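Local coordinates for protein V-type ATP synthase alpha chain (PDB 4O1S) that is an intein of the mostly beta-stranded Hint fold, carried within the A subunit of an archaeal V-type ATPase, at residues G86-F98 and N157-N169. Sequence-based numbering, arbitrary orientation.
Sequences GRSVSVTPVHKLF and NFIGGEGLLVLHN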
loop_
_atom_site.group_PDB
_atom_site.type_symbol
_atom_site.label_atom_id
_atom_site.label_comp_id
_atom_site.label_asym_id
_atom_site.label_seq_id
_atom_site.Cartn_x
_atom_site.Cartn_y
_atom_site.Cartn_z
ATOM N N GLY A 86 14.153 -4.856 -8.153
ATOM C CA GLY A 86 12.993 -5.232 -8.961
ATOM C C GLY A 86 11.663 -5.079 -8.261
ATOM O O GLY A 86 10.699 -5.723 -8.613
ATOM N N ARG A 87 11.616 -4.229 -7.247
ATOM C CA ARG A 87 10.378 -3.987 -6.534
ATOM C C ARG A 87 9.713 -2.731 -7.068
ATOM O O ARG A 87 10.396 -1.784 -7.476
ATOM C CB ARG A 87 10.651 -3.814 -5.047
ATOM C CG ARG A 87 11.251 -5.035 -4.412
ATOM C CD ARG A 87 11.387 -4.857 -2.930
ATOM N NE ARG A 87 11.624 -6.146 -2.318
ATOM C CZ ARG A 87 12.817 -6.716 -2.246
ATOM N NH1 ARG A 87 13.892 -6.096 -2.723
ATOM N NH2 ARG A 87 12.931 -7.906 -1.688
ATOM N N SER A 88 8.383 -2.718 -7.067
ATOM C CA SER A 88 7.645 -1.578 -7.604
ATOM C C SER A 88 6.292 -1.341 -6.939
ATOM O O SER A 88 5.624 -2.273 -6.466
ATOM C CB SER A 88 7.464 -1.716 -9.109
ATOM O OG SER A 88 6.512 -2.721 -9.385
ATOM N N VAL A 89 5.906 -0.074 -6.897
ATOM C CA VAL A 89 4.552 0.289 -6.523
ATOM C C VAL A 89 4.269 1.686 -7.100
ATOM O O VAL A 89 5.168 2.526 -7.204
ATOM C CB VAL A 89 4.367 0.224 -5.001
ATOM C CG1 VAL A 89 5.220 1.287 -4.314
ATOM C CG2 VAL A 89 2.888 0.348 -4.617
ATOM N N SER A 90 3.040 1.909 -7.548
ATOM C CA SER A 90 2.629 3.238 -7.992
ATOM C C SER A 90 1.691 3.756 -6.916
ATOM O O SER A 90 0.724 3.082 -6.520
ATOM C CB SER A 90 1.931 3.205 -9.364
ATOM O OG SER A 90 2.774 2.702 -10.395
ATOM N N VAL A 91 1.995 4.933 -6.393
ATOM C CA VAL A 91 1.172 5.476 -5.325
ATOM C C VAL A 91 0.905 6.952 -5.529
ATOM O O VAL A 91 1.482 7.635 -6.378
ATOM C CB VAL A 91 1.793 5.260 -3.925
ATOM C CG1 VAL A 91 1.991 3.765 -3.640
ATOM C CG2 VAL A 91 3.117 6.003 -3.823
ATOM N N THR A 92 -0.008 7.418 -4.712
ATOM C CA THR A 92 -0.382 8.799 -4.629
ATOM C C THR A 92 0.827 9.585 -4.087
ATOM O O THR A 92 1.600 9.053 -3.297
ATOM C CB THR A 92 -1.575 8.821 -3.656
ATOM O OG1 THR A 92 -2.790 9.073 -4.381
ATOM C CG2 THR A 92 -1.366 9.787 -2.555
ATOM N N PRO A 93 1.016 10.845 -4.528
ATOM C CA PRO A 93 2.168 11.648 -4.081
ATOM C C PRO A 93 2.292 11.808 -2.574
ATOM O O PRO A 93 3.438 11.868 -2.103
ATOM C CB PRO A 93 1.927 13.007 -4.725
ATOM C CG PRO A 93 1.188 12.701 -5.944
ATOM C CD PRO A 93 0.305 11.495 -5.639
ATOM N N VAL A 94 1.167 11.875 -1.845
ATOM C CA VAL A 94 1.204 12.047 -0.383
ATOM C C VAL A 94 1.405 10.742 0.402
ATOM O O VAL A 94 1.658 10.780 1.608
ATOM C CB VAL A 94 -0.025 12.820 0.187
ATOM C CG1 VAL A 94 -0.034 14.242 -0.289
ATOM C CG2 VAL A 94 -1.324 12.153 -0.181
ATOM N N HIS A 95 1.294 9.602 -0.282
ATOM C CA HIS A 95 1.587 8.307 0.326
ATOM C C HIS A 95 3.027 8.250 0.805
ATOM O O HIS A 95 3.911 8.866 0.201
ATOM C CB HIS A 95 1.348 7.176 -0.665
ATOM C CG HIS A 95 0.865 5.923 -0.026
ATOM N ND1 HIS A 95 1.284 5.528 1.225
ATOM C CD2 HIS A 95 -0.033 4.996 -0.435
ATOM C CE1 HIS A 95 0.679 4.400 1.550
ATOM N NE2 HIS A 95 -0.125 4.055 0.560
ATOM N N LYS A 96 3.258 7.502 1.886
ATOM C CA LYS A 96 4.576 7.451 2.540
ATOM C C LYS A 96 5.274 6.113 2.457
ATOM O O LYS A 96 4.642 5.047 2.544
ATOM C CB LYS A 96 4.485 7.860 4.008
ATOM C CG LYS A 96 4.345 9.344 4.179
ATOM C CD LYS A 96 3.854 9.720 5.551
ATOM C CE LYS A 96 3.908 11.233 5.698
ATOM N NZ LYS A 96 3.634 11.673 7.081
ATOM N N LEU A 97 6.590 6.184 2.281
ATOM C CA LEU A 97 7.434 5.001 2.314
ATOM C C LEU A 97 8.355 5.174 3.509
ATOM O O LEU A 97 8.428 6.259 4.097
ATOM C CB LEU A 97 8.249 4.864 1.027
ATOM C CG LEU A 97 7.635 4.633 -0.377
ATOM C CD1 LEU A 97 7.030 3.279 -0.510
ATOM C CD2 LEU A 97 6.602 5.696 -0.788
ATOM N N PHE A 98 9.050 4.110 3.879
ATOM C CA PHE A 98 10.013 4.180 4.966
ATOM C C PHE A 98 11.418 4.148 4.402
ATOM O O PHE A 98 11.749 3.275 3.583
ATOM C CB PHE A 98 9.812 3.005 5.916
ATOM C CG PHE A 98 8.584 3.123 6.744
ATOM C CD1 PHE A 98 8.551 4.004 7.832
ATOM C CD2 PHE A 98 7.446 2.384 6.426
ATOM C CE1 PHE A 98 7.406 4.143 8.604
ATOM C CE2 PHE A 98 6.284 2.501 7.186
ATOM C CZ PHE A 98 6.258 3.384 8.276
ATOM N N ASN A 157 1.400 -0.370 9.169
ATOM C CA ASN A 157 2.007 -0.548 7.869
ATOM C C ASN A 157 1.191 -1.488 7.039
ATOM O O ASN A 157 0.225 -2.069 7.495
ATOM C CB ASN A 157 3.400 -1.099 8.032
ATOM C CG ASN A 157 4.242 -0.210 8.887
ATOM O OD1 ASN A 157 3.999 1.000 8.958
ATOM N ND2 ASN A 157 5.228 -0.791 9.570
ATOM N N PHE A 158 1.621 -1.664 5.811
ATOM C CA PHE A 158 0.798 -2.275 4.817
ATOM C C PHE A 158 1.805 -2.860 3.842
ATOM O O PHE A 158 2.686 -2.144 3.357
ATOM C CB PHE A 158 -0.060 -1.158 4.207
ATOM C CG PHE A 158 -0.606 -1.466 2.856
ATOM C CD1 PHE A 158 -1.670 -2.304 2.708
ATOM C CD2 PHE A 158 -0.047 -0.915 1.731
ATOM C CE1 PHE A 158 -2.162 -2.587 1.468
ATOM C CE2 PHE A 158 -0.540 -1.207 0.485
ATOM C CZ PHE A 158 -1.596 -2.033 0.356
ATOM N N ILE A 159 1.729 -4.170 3.612
ATOM C CA ILE A 159 2.596 -4.823 2.628
ATOM C C ILE A 159 1.862 -4.893 1.308
ATOM O O ILE A 159 0.770 -5.483 1.213
ATOM C CB ILE A 159 2.935 -6.314 2.959
ATOM C CG1 ILE A 159 3.369 -6.542 4.417
ATOM C CG2 ILE A 159 3.947 -6.884 1.929
ATOM C CD1 ILE A 159 4.548 -5.766 4.848
ATOM N N GLY A 160 2.467 -4.325 0.279
ATOM C CA GLY A 160 1.863 -4.377 -1.034
ATOM C C GLY A 160 2.853 -4.035 -2.124
ATOM O O GLY A 160 4.015 -3.708 -1.859
ATOM N N GLY A 161 2.390 -4.107 -3.363
ATOM C CA GLY A 161 3.270 -3.866 -4.485
ATOM C C GLY A 161 4.064 -5.098 -4.866
ATOM O O GLY A 161 4.063 -6.126 -4.180
ATOM N N GLU A 162 4.738 -4.995 -5.996
ATOM C CA GLU A 162 5.659 -6.023 -6.409
ATOM C C GLU A 162 6.864 -6.054 -5.468
ATOM O O GLU A 162 7.670 -5.128 -5.470
ATOM C CB GLU A 162 6.124 -5.712 -7.825
ATOM C CG GLU A 162 5.125 -6.104 -8.868
ATOM C CD GLU A 162 5.082 -7.601 -9.025
ATOM O OE1 GLU A 162 6.117 -8.260 -8.725
ATOM O OE2 GLU A 162 4.013 -8.111 -9.428
ATOM N N GLY A 163 6.994 -7.100 -4.658
ATOM C CA GLY A 163 8.208 -7.271 -3.874
ATOM C C GLY A 163 8.028 -6.861 -2.428
ATOM O O GLY A 163 8.994 -6.516 -1.751
ATOM N N LEU A 164 6.778 -6.894 -1.969
ATOM C CA LEU A 164 6.445 -6.676 -0.572
ATOM C C LEU A 164 7.008 -5.366 -0.020
ATOM O O LEU A 164 7.730 -5.352 0.989
ATOM C CB LEU A 164 6.922 -7.850 0.287
ATOM C CG LEU A 164 6.670 -9.272 -0.207
ATOM C CD1 LEU A 164 7.175 -10.241 0.814
ATOM C CD2 LEU A 164 5.219 -9.539 -0.440
ATOM N N LEU A 165 6.687 -4.265 -0.686
ATOM C CA LEU A 165 7.036 -2.966 -0.138
ATOM C C LEU A 165 6.136 -2.654 1.060
ATOM O O LEU A 165 5.011 -3.196 1.199
ATOM C CB LEU A 165 6.916 -1.885 -1.199
ATOM C CG LEU A 165 7.856 -2.100 -2.383
ATOM C CD1 LEU A 165 7.374 -1.321 -3.604
ATOM C CD2 LEU A 165 9.281 -1.687 -2.012
ATOM N N VAL A 166 6.656 -1.792 1.932
ATOM C CA VAL A 166 5.997 -1.490 3.177
ATOM C C VAL A 166 5.478 -0.078 3.079
ATOM O O VAL A 166 6.264 0.882 2.923
ATOM C CB VAL A 166 6.966 -1.616 4.384
ATOM C CG1 VAL A 166 6.211 -1.346 5.703
ATOM C CG2 VAL A 166 7.639 -2.992 4.396
ATOM N N LEU A 167 4.157 0.056 3.184
ATOM C CA LEU A 167 3.510 1.330 2.891
ATOM C C LEU A 167 2.864 1.903 4.125
ATOM O O LEU A 167 2.053 1.243 4.778
ATOM C CB LEU A 167 2.504 1.152 1.760
ATOM C CG LEU A 167 3.229 0.609 0.523
ATOM C CD1 LEU A 167 2.335 -0.034 -0.517
ATOM C CD2 LEU A 167 4.013 1.741 -0.088
ATOM N N HIS A 168 3.253 3.127 4.462
ATOM C CA HIS A 168 2.659 3.815 5.603
ATOM C C HIS A 168 1.364 4.550 5.255
ATOM O O HIS A 168 1.366 5.766 4.999
ATOM C CB HIS A 168 3.633 4.798 6.224
ATOM C CG HIS A 168 3.130 5.384 7.494
ATOM N ND1 HIS A 168 3.059 6.744 7.714
ATOM C CD2 HIS A 168 2.628 4.801 8.608
ATOM C CE1 HIS A 168 2.562 6.971 8.913
ATOM N NE2 HIS A 168 2.293 5.805 9.483
ATOM N N ASN A 169 0.261 3.811 5.270
ATOM C CA ASN A 169 -1.029 4.362 4.885
ATOM C C ASN A 169 -1.775 4.880 6.120
ATOM O O ASN A 169 -2.859 5.465 6.003
ATOM C CB ASN A 169 -1.861 3.271 4.242
ATOM C CG ASN A 169 -2.282 2.234 5.250
ATOM O OD1 ASN A 169 -1.643 2.082 6.306
ATOM N ND2 ASN A 169 -3.366 1.524 4.955
HETATM O O HOH W 1 10.474 -9.376 -1.121
HETATM O O HOH W 2 8.970 1.534 2.478
#
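H95 brings the edge of its imidazole to H168 C, joining the block B TxxH motif of the intein fold (T92 to H95, a type I turn) to its C-terminal His-Asn pair. CE1 leads, 3.7 Å from both L167 CB and N169 CA. The ring lies alongside the N169 side chain, pointing the same way, with ring and amide planes 13° apart. K96 N donates a weak bond to H95 ND1, which may help to set the ring's rotation. Beyond the turn, 96-98 runs beside 165-168, and H168 N donates to K96 O (3.0 Å). The K96 chain, extended beyond CG, follows the H168 imidazole, CD meeting its ring edge near ND1. With H168 CG anti to the backbone N (chi1 -172°), the imidazole is carried past F98 CZ and along the K96 chain. H168 CB comes 3.6 Å from F98 CZ; the two rings are oblique, planes at 57°. F98 CE2 also approaches N157 OD1, while N157 ND2 bonds Y57 O. Water 2 bridges F98 N and V166 O. On the buried side, L97 CD1 touches L167 CD2, whose sister CD1 faces V89 CG2 tip to tip; V89 and L165 cross obliquely, CG1 against CD1. Further along, the type II turn G161-L164 meets strand 88-91: S88 N donates to E162 O (3.0 Å), and E162 N returns a weak bond to S88 O. The extended R87 chain passes the L165 side chain, CD against CD2, its NH1 paired with D132. NE gives its hydrogen to a lone pair of G163 O at 2.7 Å, essentially within the guanidinium plane, and water 1 sits at the same edge on NH2.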